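Local coordinates for protein STIV B116 (Sulfolobus turreted icosahedral virus, PDB 2J85) that probably binds DNA, as a small two-subunit protein highly conserved among diverse viruses of Crenarchaea, at residues A[7-12]-A[83-88]; A[27-32]-A[110-115]; A[49-54]-A[90-95]; A[58-63]-A[96-101]. All coordinates share one frame; numbering follows the deposited sequence.

Interaction 1: A[7-12]-A[83-88]; sequences TNAFSI and IIMISQ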
loop_
_atom_site.group_PDB
_atom_site.type_symbol
_atom_site.label_atom_id
_atom_site.label_comp_id
_atom_site.label_asym_id
_atom_site.label_seq_id
_atom_site.Cartn_x
_atom_site.Cartn_y
_atom_site.Cartn_z
ATOM N N THR A 7 -5.993 -9.015 -5.986
ATOM C CA THR A 7 -4.769 -8.249 -6.224
ATOM C C THR A 7 -3.596 -8.885 -5.494
ATOM O O THR A 7 -3.773 -9.574 -4.477
ATOM C CB THR A 7 -4.881 -6.772 -5.718
ATOM O OG1 THR A 7 -4.918 -6.757 -4.293
ATOM C CG2 THR A 7 -6.128 -6.121 -6.203
ATOM N N ASN A 8 -2.401 -8.615 -6.020
ATOM C CA ASN A 8 -1.167 -8.998 -5.362
ATOM C C ASN A 8 -0.522 -7.836 -4.610
ATOM O O ASN A 8 0.608 -7.951 -4.152
ATOM C CB ASN A 8 -0.194 -9.618 -6.360
ATOM C CG ASN A 8 0.416 -8.611 -7.304
ATOM O OD1 ASN A 8 0.203 -7.412 -7.182
ATOM N ND2 ASN A 8 1.179 -9.108 -8.269
ATOM N N ALA A 9 -1.263 -6.735 -4.479
ATOM C CA ALA A 9 -0.811 -5.553 -3.766
ATOM C C ALA A 9 -1.980 -4.767 -3.187
ATOM O O ALA A 9 -3.095 -4.863 -3.676
ATOM C CB ALA A 9 0.008 -4.659 -4.717
ATOM N N PHE A 10 -1.722 -3.990 -2.138
ATOM C CA PHE A 10 -2.649 -2.946 -1.721
ATOM C C PHE A 10 -1.966 -1.581 -1.779
ATOM O O PHE A 10 -0.859 -1.394 -1.265
ATOM C CB PHE A 10 -3.214 -3.132 -0.314
ATOM C CG PHE A 10 -4.150 -2.020 0.079
ATOM C CD1 PHE A 10 -5.326 -1.831 -0.608
ATOM C CD2 PHE A 10 -3.795 -1.102 1.040
ATOM C CE1 PHE A 10 -6.158 -0.785 -0.306
ATOM C CE2 PHE A 10 -4.629 -0.030 1.350
ATOM C CZ PHE A 10 -5.804 0.126 0.679
ATOM N N SER A 11 -2.685 -0.622 -2.367
ATOM C CA SER A 11 -2.190 0.723 -2.531
ATOM C C SER A 11 -3.317 1.705 -2.312
ATOM O O SER A 11 -4.453 1.444 -2.689
ATOM C CB SER A 11 -1.604 0.897 -3.937
ATOM O OG SER A 11 -1.434 2.263 -4.227
ATOM N N ILE A 12 -2.976 2.828 -1.682
ATOM C CA ILE A 12 -3.828 4.022 -1.577
ATOM C C ILE A 12 -4.403 4.461 -2.929
ATOM O O ILE A 12 -5.497 4.992 -2.980
ATOM C CB ILE A 12 -3.032 5.231 -0.931
ATOM C CG1 ILE A 12 -2.791 4.968 0.562
ATOM C CG2 ILE A 12 -3.776 6.574 -1.146
ATOM C CD1 ILE A 12 -2.275 6.152 1.331
ATOM N N ILE A 83 -6.390 -9.980 -1.117
ATOM C CA ILE A 83 -5.021 -9.652 -1.464
ATOM C C ILE A 83 -4.055 -10.796 -1.132
ATOM O O ILE A 83 -4.124 -11.373 -0.055
ATOM C CB ILE A 83 -4.573 -8.331 -0.786
ATOM C CG1 ILE A 83 -5.648 -7.252 -1.005
ATOM C CG2 ILE A 83 -3.158 -7.928 -1.295
ATOM C CD1 ILE A 83 -5.296 -5.832 -0.577
ATOM N N ILE A 84 -3.172 -11.111 -2.089
ATOM C CA ILE A 84 -2.042 -12.018 -1.863
ATOM C C ILE A 84 -0.738 -11.203 -1.922
ATOM O O ILE A 84 -0.441 -10.547 -2.929
ATOM C CB ILE A 84 -1.996 -13.200 -2.875
ATOM C CG1 ILE A 84 -0.826 -14.149 -2.541
ATOM C CG2 ILE A 84 -1.914 -12.695 -4.310
ATOM C CD1 ILE A 84 -0.708 -15.397 -3.446
HETATM N N MSE A 85 0.028 -11.259 -0.832
HETATM C CA MSE A 85 1.266 -10.512 -0.719
HETATM C C MSE A 85 2.422 -11.491 -0.697
HETATM O O MSE A 85 2.518 -12.316 0.197
HETATM C CB MSE A 85 1.273 -9.686 0.562
HETATM C CG MSE A 85 0.046 -8.820 0.758
HETATM SE SE MSE A 85 0.343 -6.906 0.567
HETATM C CE MSE A 85 1.159 -7.045 -1.216
ATOM N N ILE A 86 3.290 -11.400 -1.692
ATOM C CA ILE A 86 4.525 -12.178 -1.709
ATOM C C ILE A 86 5.703 -11.239 -1.438
ATOM O O ILE A 86 5.796 -10.185 -2.052
ATOM C CB ILE A 86 4.690 -12.913 -3.061
ATOM C CG1 ILE A 86 3.401 -13.689 -3.394
ATOM C CG2 ILE A 86 5.882 -13.864 -3.013
ATOM C CD1 ILE A 86 3.283 -14.116 -4.845
ATOM N N SER A 87 6.567 -11.612 -0.490
ATOM C CA SER A 87 7.833 -10.881 -0.227
ATOM C C SER A 87 8.826 -11.020 -1.402
ATOM O O SER A 87 9.153 -10.037 -2.077
ATOM C CB SER A 87 8.533 -11.343 1.071
ATOM O OG SER A 87 7.750 -12.221 1.855
ATOM N N GLN A 88 9.301 -12.241 -1.635
ATOM C CA GLN A 88 10.257 -12.498 -2.711
ATOM C C GLN A 88 9.573 -12.336 -4.066
ATOM O O GLN A 88 8.383 -12.635 -4.205
ATOM C CB GLN A 88 10.864 -13.906 -2.581
ATOM C CG GLN A 88 9.922 -15.093 -2.932
ATOM C CD GLN A 88 10.626 -16.462 -2.811
ATOM O OE1 GLN A 88 11.352 -16.722 -1.839
ATOM N NE2 GLN A 88 10.422 -17.331 -3.808
HETATM O O HOH W 1 2.321 -9.648 -3.935
#
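Thr7 and Ile83 form a parallel bridge between the end of strand 4-7 and strand 80-86, neighbours in the mixed five-stranded sheet. Their CA atoms lie 5.0 Å apart. Ile84 N gives a nearly straight hydrogen bond of 2.9 Å to Thr7 O. The pairing then stops. Asn8 turns its CA toward Ile84 O, a CA-H...O contact of 3.0 Å, and the chain leaves the sheet. A water accepts from Ile86 N; its link to Asn8 O is too short to be trusted.

The side chains of Thr7 and Ile83 share one face of the sheet. Thr7 OG1 sits between its own backbone N and carbonyl carbon (chi1 69°). From there it packs beside Ile83 CG1 and donates a 2.7 Å hydrogen bond to Ala9 O, which ties down the turn out of the strand. Phe10 meets the end of Ile83 through its CB, with the ring leading away. Ile12 of the second subunit packs on Phe10, Ile83 and Met85, so these side chains take part in the subunit contact. Met85, a selenomethionine, points away at its CB, but bends at chi2 and chi3. Its CE returns to lie 3.1 Å from Asn8 O and 3.6 Å from Ala9 CA.

Interaction 2: A[27-32]-A[110-115]; sequences LDEEDF and ISFYEV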
loop_
_atom_site.group_PDB
_atom_site.type_symbol
_atom_site.label_atom_id
_atom_site.label_comp_id
_atom_site.label_asym_id
_atom_site.label_seq_id
_atom_site.Cartn_x
_atom_site.Cartn_y
_atom_site.Cartn_z
ATOM N N LEU A 27 -5.798 -13.146 6.466
ATOM C CA LEU A 27 -6.499 -14.416 6.168
ATOM C C LEU A 27 -5.514 -15.571 6.190
ATOM O O LEU A 27 -4.347 -15.385 5.835
ATOM C CB LEU A 27 -7.136 -14.387 4.778
ATOM C CG LEU A 27 -8.269 -13.403 4.532
ATOM C CD1 LEU A 27 -8.774 -13.469 3.085
ATOM C CD2 LEU A 27 -9.433 -13.597 5.555
ATOM N N ASP A 28 -5.965 -16.759 6.591
ATOM C CA ASP A 28 -5.155 -17.970 6.360
ATOM C C ASP A 28 -5.455 -18.464 4.956
ATOM O O ASP A 28 -6.326 -17.925 4.294
ATOM C CB ASP A 28 -5.355 -19.061 7.435
ATOM C CG ASP A 28 -6.792 -19.602 7.501
ATOM O OD1 ASP A 28 -7.540 -19.583 6.504
ATOM O OD2 ASP A 28 -7.176 -20.034 8.591
ATOM N N GLU A 29 -4.699 -19.444 4.484
ATOM C CA GLU A 29 -4.856 -19.969 3.124
ATOM C C GLU A 29 -6.261 -20.404 2.804
ATOM O O GLU A 29 -6.792 -20.064 1.735
ATOM C CB GLU A 29 -4.010 -21.210 2.931
ATOM C CG GLU A 29 -2.541 -20.972 2.758
ATOM C CD GLU A 29 -1.815 -22.285 2.421
ATOM O OE1 GLU A 29 -2.178 -22.913 1.384
ATOM O OE2 GLU A 29 -0.929 -22.700 3.209
ATOM N N GLU A 30 -6.827 -21.219 3.696
ATOM C CA GLU A 30 -8.130 -21.812 3.480
ATOM C C GLU A 30 -9.192 -20.727 3.270
ATOM O O GLU A 30 -9.999 -20.834 2.358
ATOM C CB GLU A 30 -8.535 -22.758 4.630
ATOM C CG GLU A 30 -9.841 -23.528 4.310
ATOM C CD GLU A 30 -10.144 -24.736 5.202
ATOM O OE1 GLU A 30 -9.362 -25.050 6.134
ATOM O OE2 GLU A 30 -11.189 -25.388 4.945
ATOM N N ASP A 31 -9.177 -19.686 4.109
ATOM C CA ASP A 31 -10.202 -18.648 4.049
ATOM C C ASP A 31 -10.030 -17.769 2.821
ATOM O O ASP A 31 -10.999 -17.341 2.196
ATOM C CB ASP A 31 -10.197 -17.821 5.334
ATOM C CG ASP A 31 -10.576 -18.652 6.550
ATOM O OD1 ASP A 31 -10.818 -19.857 6.403
ATOM O OD2 ASP A 31 -10.641 -18.118 7.653
ATOM N N PHE A 32 -8.782 -17.529 2.450
ATOM C CA PHE A 32 -8.514 -16.832 1.209
ATOM C C PHE A 32 -9.082 -17.591 -0.020
ATOM O O PHE A 32 -9.786 -16.992 -0.879
ATOM C CB PHE A 32 -7.004 -16.616 1.046
ATOM C CG PHE A 32 -6.599 -16.105 -0.318
ATOM C CD1 PHE A 32 -6.651 -14.737 -0.605
ATOM C CD2 PHE A 32 -6.135 -16.988 -1.291
ATOM C CE1 PHE A 32 -6.233 -14.240 -1.846
ATOM C CE2 PHE A 32 -5.720 -16.530 -2.541
ATOM C CZ PHE A 32 -5.765 -15.135 -2.830
ATOM N N ILE A 110 4.452 -15.782 2.107
ATOM C CA ILE A 110 3.133 -15.454 1.530
ATOM C C ILE A 110 2.147 -15.100 2.636
ATOM O O ILE A 110 2.048 -15.806 3.628
ATOM C CB ILE A 110 2.498 -16.629 0.734
ATOM C CG1 ILE A 110 3.507 -17.307 -0.183
ATOM C CG2 ILE A 110 1.338 -16.129 -0.094
ATOM C CD1 ILE A 110 2.986 -18.604 -0.763
ATOM N N SER A 111 1.413 -14.012 2.452
ATOM C CA SER A 111 0.361 -13.614 3.370
ATOM C C SER A 111 -0.874 -13.227 2.568
ATOM O O SER A 111 -0.780 -12.848 1.396
ATOM C CB SER A 111 0.800 -12.421 4.214
ATOM O OG SER A 111 1.977 -12.701 4.948
ATOM N N PHE A 112 -2.032 -13.312 3.216
ATOM C CA PHE A 112 -3.295 -13.010 2.565
ATOM C C PHE A 112 -4.053 -12.014 3.400
ATOM O O PHE A 112 -3.963 -12.033 4.618
ATOM C CB PHE A 112 -4.137 -14.276 2.370
ATOM C CG PHE A 112 -3.422 -15.373 1.671
ATOM C CD1 PHE A 112 -2.837 -16.392 2.385
ATOM C CD2 PHE A 112 -3.332 -15.384 0.295
ATOM C CE1 PHE A 112 -2.173 -17.413 1.733
ATOM C CE2 PHE A 112 -2.675 -16.403 -0.367
ATOM C CZ PHE A 112 -2.095 -17.424 0.351
ATOM N N TYR A 113 -4.769 -11.118 2.724
ATOM C CA TYR A 113 -5.523 -10.062 3.394
ATOM C C TYR A 113 -6.820 -9.835 2.685
ATOM O O TYR A 113 -6.997 -10.180 1.504
ATOM C CB TYR A 113 -4.753 -8.738 3.476
ATOM C CG TYR A 113 -3.392 -8.884 4.120
ATOM C CD1 TYR A 113 -2.290 -9.209 3.351
ATOM C CD2 TYR A 113 -3.212 -8.730 5.499
ATOM C CE1 TYR A 113 -1.039 -9.388 3.934
ATOM C CE2 TYR A 113 -1.948 -8.910 6.093
ATOM C CZ TYR A 113 -0.871 -9.241 5.289
ATOM O OH TYR A 113 0.401 -9.433 5.775
ATOM N N GLU A 114 -7.757 -9.278 3.434
ATOM C CA GLU A 114 -8.981 -8.829 2.845
ATOM C C GLU A 114 -9.143 -7.382 3.260
ATOM O O GLU A 114 -8.919 -7.053 4.426
ATOM C CB GLU A 114 -10.134 -9.689 3.329
ATOM C CG GLU A 114 -11.440 -9.364 2.661
ATOM C CD GLU A 114 -12.554 -10.267 3.120
ATOM O OE1 GLU A 114 -12.368 -11.034 4.112
ATOM O OE2 GLU A 114 -13.623 -10.206 2.479
ATOM N N VAL A 115 -9.543 -6.533 2.318
ATOM C CA VAL A 115 -9.749 -5.127 2.597
ATOM C C VAL A 115 -11.164 -4.812 2.177
ATOM O O VAL A 115 -11.560 -5.113 1.049
ATOM C CB VAL A 115 -8.718 -4.237 1.842
ATOM C CG1 VAL A 115 -8.927 -2.765 2.118
ATOM C CG2 VAL A 115 -7.291 -4.693 2.205
HETATM O O HOH W 2 -1.767 -14.674 5.584
#
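Phe32 and Phe112 meet as an offset stack. The ring centroids are 4.4 Å apart and the planes are inclined at 30°. Phe112 CD2 is the atom that enters. It sits 3.3 Å above the plane of the Phe32 ring, over its centre. Phe32 CB in turn makes an off-centre CH-pi contact with the Phe112 ring. The CG of Phe32 is anti to its backbone N (chi1 170°), which carries the ring from the first turn of helix 29-41 to the strand.

Other parts of the 27-32 segment close round the Phe112 ring. Leu27 O lies at its edge, in plane. Glu29 CG approaches CE1 of Phe112 obliquely at 3.7 Å. Leu27 packs its CB on Phe112 CB, while its CD1 reaches on to Glu114 CB.

Backbone bonds hold Leu27 in place. Leu27 N donates a straight bond of 2.8 Å to Phe112 O. A water bridges the other pair, donating to Leu27 O and accepting from Phe112 N. Asp28 is the N-cap of the helix, and its OD1 accepts from Asp31 N at 2.9 Å.

The contact joins the start of helix 29-41 to strand 110-117. Leu61 of helix 52-62 packs on Phe112 and Glu29, and Ile84 of strand 80-86 also touches Phe112. Tyr105 of helix 98-106 touches Asp28 and Glu29.

Interaction 3: A[49-54]-A[90-95]; sequences IGHDST and LEEGKV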
loop_
_atom_site.group_PDB
_atom_site.type_symbol
_atom_site.label_atom_id
_atom_site.label_comp_id
_atom_site.label_asym_id
_atom_site.label_seq_id
_atom_site.Cartn_x
_atom_site.Cartn_y
_atom_site.Cartn_z
ATOM N N ILE A 49 -4.755 -9.644 -11.000
ATOM C CA ILE A 49 -3.384 -10.130 -10.918
ATOM C C ILE A 49 -2.869 -10.239 -12.335
ATOM O O ILE A 49 -3.371 -11.053 -13.137
ATOM C CB ILE A 49 -3.283 -11.471 -10.181
ATOM C CG1 ILE A 49 -3.448 -11.228 -8.666
ATOM C CG2 ILE A 49 -1.938 -12.137 -10.465
ATOM C CD1 ILE A 49 -3.699 -12.456 -7.875
ATOM N N GLY A 50 -1.890 -9.388 -12.640
ATOM C CA GLY A 50 -1.370 -9.224 -13.995
ATOM C C GLY A 50 -0.274 -10.184 -14.436
ATOM O O GLY A 50 0.053 -10.222 -15.616
ATOM N N HIS A 51 0.294 -10.959 -13.511
ATOM C CA HIS A 51 1.434 -11.838 -13.837
ATOM C C HIS A 51 1.147 -13.335 -13.671
ATOM O O HIS A 51 0.523 -13.763 -12.697
ATOM C CB HIS A 51 2.642 -11.446 -12.995
ATOM C CG HIS A 51 3.082 -10.033 -13.219
ATOM N ND1 HIS A 51 3.837 -9.654 -14.309
ATOM C CD2 HIS A 51 2.841 -8.902 -12.513
ATOM C CE1 HIS A 51 4.054 -8.353 -14.255
ATOM N NE2 HIS A 51 3.461 -7.873 -13.176
ATOM N N ASP A 52 1.635 -14.114 -14.639
ATOM C CA ASP A 52 1.445 -15.574 -14.676
ATOM C C ASP A 52 2.030 -16.299 -13.454
ATOM O O ASP A 52 1.468 -17.299 -13.007
ATOM C CB ASP A 52 2.043 -16.169 -15.971
ATOM C CG ASP A 52 1.033 -16.234 -17.130
ATOM O OD1 ASP A 52 -0.195 -16.286 -16.879
ATOM O OD2 ASP A 52 1.473 -16.267 -18.304
ATOM N N SER A 53 3.142 -15.802 -12.910
ATOM C CA SER A 53 3.788 -16.467 -11.767
ATOM C C SER A 53 2.869 -16.461 -10.539
ATOM O O SER A 53 2.757 -17.456 -9.828
ATOM C CB SER A 53 5.128 -15.804 -11.417
ATOM O OG SER A 53 5.594 -14.993 -12.476
ATOM N N THR A 54 2.221 -15.325 -10.306
ATOM C CA THR A 54 1.317 -15.158 -9.177
ATOM C C THR A 54 0.029 -15.917 -9.446
ATOM O O THR A 54 -0.486 -16.610 -8.572
ATOM C CB THR A 54 1.016 -13.674 -8.933
ATOM O OG1 THR A 54 2.253 -12.956 -8.818
ATOM C CG2 THR A 54 0.174 -13.483 -7.660
ATOM N N LEU A 90 8.781 -13.800 -7.304
ATOM C CA LEU A 90 8.718 -15.145 -7.900
ATOM C C LEU A 90 9.435 -15.266 -9.258
ATOM O O LEU A 90 9.415 -14.336 -10.067
ATOM C CB LEU A 90 7.253 -15.563 -8.100
ATOM C CG LEU A 90 6.334 -15.754 -6.891
ATOM C CD1 LEU A 90 4.905 -15.963 -7.372
ATOM C CD2 LEU A 90 6.787 -16.916 -6.016
ATOM N N GLU A 91 10.040 -16.431 -9.502
ATOM C CA GLU A 91 10.703 -16.729 -10.778
ATOM C C GLU A 91 9.674 -16.943 -11.894
ATOM O O GLU A 91 8.754 -17.758 -11.734
ATOM C CB GLU A 91 11.559 -17.993 -10.658
ATOM C CG GLU A 91 12.689 -17.917 -9.638
ATOM C CD GLU A 91 13.884 -18.783 -10.028
ATOM O OE1 GLU A 91 14.550 -18.450 -11.031
ATOM O OE2 GLU A 91 14.159 -19.785 -9.332
ATOM N N GLU A 92 9.825 -16.226 -13.014
ATOM C CA GLU A 92 8.913 -16.391 -14.163
ATOM C C GLU A 92 9.289 -17.660 -14.936
ATOM O O GLU A 92 10.089 -17.616 -15.864
ATOM C CB GLU A 92 8.902 -15.155 -15.099
ATOM C CG GLU A 92 8.064 -13.939 -14.598
ATOM C CD GLU A 92 6.569 -13.976 -14.990
ATOM O OE1 GLU A 92 6.000 -15.077 -15.147
ATOM O OE2 GLU A 92 5.951 -12.891 -15.114
ATOM N N GLY A 93 8.700 -18.784 -14.526
ATOM C CA GLY A 93 8.928 -20.083 -15.163
ATOM C C GLY A 93 8.927 -21.243 -14.179
ATOM O O GLY A 93 8.453 -22.337 -14.500
ATOM N N LYS A 94 9.460 -21.003 -12.980
ATOM C CA LYS A 94 9.571 -22.032 -11.944
ATOM C C LYS A 94 8.207 -22.543 -11.485
ATOM O O LYS A 94 7.466 -21.834 -10.810
ATOM C CB LYS A 94 10.342 -21.480 -10.738
ATOM C CG LYS A 94 10.633 -22.499 -9.632
ATOM C CD LYS A 94 11.580 -21.917 -8.579
ATOM C CE LYS A 94 12.737 -22.866 -8.252
ATOM N NZ LYS A 94 13.902 -22.163 -7.620
ATOM N N VAL A 95 7.889 -23.778 -11.862
ATOM C CA VAL A 95 6.684 -24.452 -11.397
ATOM C C VAL A 95 6.864 -24.908 -9.945
ATOM O O VAL A 95 7.764 -25.692 -9.636
ATOM C CB VAL A 95 6.342 -25.657 -12.297
ATOM C CG1 VAL A 95 5.221 -26.492 -11.699
ATOM C CG2 VAL A 95 5.971 -25.173 -13.685
HETATM O O HOH W 3 3.816 -12.781 -16.720
#
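Glu92 reaches Ser53 by a bend in its chain. Its CG lies beside the backbone N (chi1 -78°), and chi2 of -87° folds the carboxylate back toward the start of helix 52-62. Ser53 points its CB at the 90-95 segment. Its OG lies 2.7 Å from Glu92 OE1 as a hydrogen-bond donor, but the bond is doubtful because OG sits too close to Glu92 in the model.

The other carboxylate oxygen meets water. This water donates to Glu92 OE2 at 2.7 Å and accepts a long bond from Asp52 N at 3.3 Å. The imidazole of His51 stands across the carboxylate, the two planes 72° apart. Its ND1 is 3.9 Å from Glu92 OE2.

Leu90 packs on the helix start. Its CB meets Ser53 CB at 3.9 Å, and its CD1 lies 3.6 Å from Ser53 O. Leu57, one turn further along the helix, also touches Leu90. In the same segment Lys94 NZ forms a salt bridge of 2.9 Å with Glu91 OE2, which spans the bend of the loop at Gly93.

Through Ser53 and the water on Asp52 N, the Glu92 carboxylate lies beside the first turn of helix 52-62. The helix dipole would probably favour its negative charge, while Asp52 OD2, 5.6 Å from Glu92 OE1, would probably work against this. The 90-95 loop thus docks on the N-terminal turn of the helix, with an inverse gamma turn centred on Glu92.

Interaction 4: A[58-63]-A[96-101]; sequences VNTLCG and LSDKEI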
loop_
_atom_site.group_PDB
_atom_site.type_symbol
_atom_site.label_atom_id
_atom_site.label_comp_id
_atom_site.label_asym_id
_atom_site.label_seq_id
_atom_site.Cartn_x
_atom_site.Cartn_y
_atom_site.Cartn_z
ATOM N N VAL A 58 -1.511 -19.041 -7.266
ATOM C CA VAL A 58 -2.873 -18.987 -6.725
ATOM C C VAL A 58 -3.667 -20.194 -7.200
ATOM O O VAL A 58 -4.390 -20.814 -6.415
ATOM C CB VAL A 58 -3.589 -17.653 -7.107
ATOM C CG1 VAL A 58 -5.063 -17.682 -6.711
ATOM C CG2 VAL A 58 -2.877 -16.461 -6.441
ATOM N N ASN A 59 -3.510 -20.530 -8.478
ATOM C CA ASN A 59 -4.192 -21.685 -9.060
ATOM C C ASN A 59 -3.764 -22.989 -8.422
ATOM O O ASN A 59 -4.605 -23.836 -8.105
ATOM C CB ASN A 59 -4.019 -21.731 -10.574
ATOM C CG ASN A 59 -4.869 -20.674 -11.297
ATOM O OD1 ASN A 59 -4.641 -20.377 -12.471
ATOM N ND2 ASN A 59 -5.836 -20.093 -10.591
ATOM N N THR A 60 -2.472 -23.141 -8.184
ATOM C CA THR A 60 -1.983 -24.329 -7.500
ATOM C C THR A 60 -2.548 -24.389 -6.075
ATOM O O THR A 60 -3.074 -25.408 -5.637
ATOM C CB THR A 60 -0.448 -24.364 -7.476
ATOM O OG1 THR A 60 0.038 -24.384 -8.825
ATOM C CG2 THR A 60 0.068 -25.601 -6.732
ATOM N N LEU A 61 -2.457 -23.269 -5.379
ATOM C CA LEU A 61 -2.877 -23.178 -3.992
ATOM C C LEU A 61 -4.370 -23.426 -3.786
ATOM O O LEU A 61 -4.765 -24.177 -2.900
ATOM C CB LEU A 61 -2.523 -21.794 -3.460
ATOM C CG LEU A 61 -2.795 -21.612 -1.985
ATOM C CD1 LEU A 61 -1.855 -22.532 -1.220
ATOM C CD2 LEU A 61 -2.579 -20.194 -1.629
ATOM N N CYS A 62 -5.198 -22.786 -4.596
ATOM C CA CYS A 62 -6.643 -22.840 -4.406
ATOM C C CYS A 62 -7.377 -23.817 -5.353
ATOM O O CYS A 62 -8.528 -24.156 -5.104
ATOM C CB CYS A 62 -7.219 -21.434 -4.573
ATOM S SG CYS A 62 -6.573 -20.193 -3.434
ATOM N N GLY A 63 -6.729 -24.253 -6.431
ATOM C CA GLY A 63 -7.370 -25.136 -7.397
ATOM C C GLY A 63 -8.210 -24.376 -8.412
ATOM O O GLY A 63 -9.051 -24.951 -9.121
ATOM N N LEU A 96 5.997 -24.402 -9.065
ATOM C CA LEU A 96 6.041 -24.715 -7.635
ATOM C C LEU A 96 5.060 -25.839 -7.305
ATOM O O LEU A 96 3.935 -25.851 -7.797
ATOM C CB LEU A 96 5.703 -23.471 -6.801
ATOM C CG LEU A 96 6.455 -22.175 -7.142
ATOM C CD1 LEU A 96 5.988 -21.022 -6.262
ATOM C CD2 LEU A 96 7.963 -22.362 -7.021
ATOM N N SER A 97 5.506 -26.791 -6.489
ATOM C CA SER A 97 4.631 -27.835 -5.972
ATOM C C SER A 97 3.835 -27.237 -4.823
ATOM O O SER A 97 4.216 -26.193 -4.290
ATOM C CB SER A 97 5.454 -29.029 -5.479
ATOM O OG SER A 97 6.070 -28.741 -4.238
ATOM N N ASP A 98 2.742 -27.886 -4.426
ATOM C CA ASP A 98 1.932 -27.375 -3.313
ATOM C C ASP A 98 2.714 -27.437 -1.992
ATOM O O ASP A 98 2.431 -26.675 -1.064
ATOM C CB ASP A 98 0.589 -28.116 -3.199
ATOM C CG ASP A 98 -0.572 -27.180 -2.828
ATOM O OD1 ASP A 98 -0.351 -26.168 -2.124
ATOM O OD2 ASP A 98 -1.714 -27.452 -3.254
ATOM N N LYS A 99 3.701 -28.334 -1.928
ATOM C CA LYS A 99 4.651 -28.404 -0.808
ATOM C C LYS A 99 5.543 -27.160 -0.745
ATOM O O LYS A 99 5.797 -26.631 0.335
ATOM C CB LYS A 99 5.517 -29.663 -0.932
ATOM C CG LYS A 99 6.521 -29.859 0.201
ATOM C CD LYS A 99 7.342 -31.130 0.007
ATOM C CE LYS A 99 7.931 -31.614 1.321
ATOM N NZ LYS A 99 8.745 -32.851 1.156
ATOM N N GLU A 100 6.023 -26.707 -1.901
ATOM C CA GLU A 100 6.827 -25.485 -1.983
ATOM C C GLU A 100 6.036 -24.228 -1.587
ATOM O O GLU A 100 6.542 -23.364 -0.873
ATOM C CB GLU A 100 7.380 -25.314 -3.397
ATOM C CG GLU A 100 8.401 -26.361 -3.790
ATOM C CD GLU A 100 8.780 -26.276 -5.253
ATOM O OE1 GLU A 100 8.980 -25.144 -5.748
ATOM O OE2 GLU A 100 8.874 -27.342 -5.907
ATOM N N ILE A 101 4.797 -24.138 -2.060
ATOM C CA ILE A 101 3.924 -23.003 -1.761
ATOM C C ILE A 101 3.590 -22.926 -0.265
ATOM O O ILE A 101 3.566 -21.838 0.320
ATOM C CB ILE A 101 2.616 -23.075 -2.582
ATOM C CG1 ILE A 101 2.915 -22.923 -4.078
ATOM C CG2 ILE A 101 1.630 -21.992 -2.138
ATOM C CD1 ILE A 101 1.748 -23.284 -4.969
#
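Ile101 faces helix 52-62 and touches it with two branches. Its CD1 packs against Thr60 CG2 at 3.4 Å and also meets Thr60 CB. Its CG2 lies 3.6 Å from Leu61 CD1. Thr60 turns CG2 away from its backbone N, which presents the methyl to Ile101. The hydroxyl OG1 is hydrogen-bonded to Asn56 O in its own helix.

Asp98 flanks this apolar contact. Its OD1 is 4.0 Å from Leu61 CD1, and its OD2 comes to 3.4 Å from Thr60 O. Both OD2 and that carbonyl oxygen are acceptors, so no hydrogen bond joins them. The contact buries OD1, which has no hydrogen-bond partner in the model; Lys102, in the next turn, gives it a long, weak ion pair.

The Cys62-Cys33 disulfide ties helix 52-62 to helix 29-41. Ile101 also packs on Ile110 of strand 110-117. Here the C-terminal turn of helix 52-62 meets the N-terminal turn of helix 98-106. The start of the latter is set by a capping box: Glu100 N donates to Ser97 OG at 3.1 Å, and Ser97 N returns a weak bond to Glu100 OE2.

How the interactions relate
Interactions 1 and 2 share the sheet. Strands 80-86 and 110-117 are neighbours in it, and Ile83 N lies 2.7 Å from Tyr113 O, a probable hydrogen bond. Their centres are 11 Å apart. Interactions 3 and 4 both use helix 52-62, at its start and its end, with centres 12 Å apart. This helix also connects them to the sheet. Ile84 of interaction 1 packs on Thr54 and Val58, and Phe112 CZ of interaction 2 lies 3.4 Å from Leu61 CD2 of interaction 4. Interactions 2 and 3 do not touch: their centres are 19 Å apart. The second subunit packs on interactions 1 and 2, but touches neither 3 nor 4.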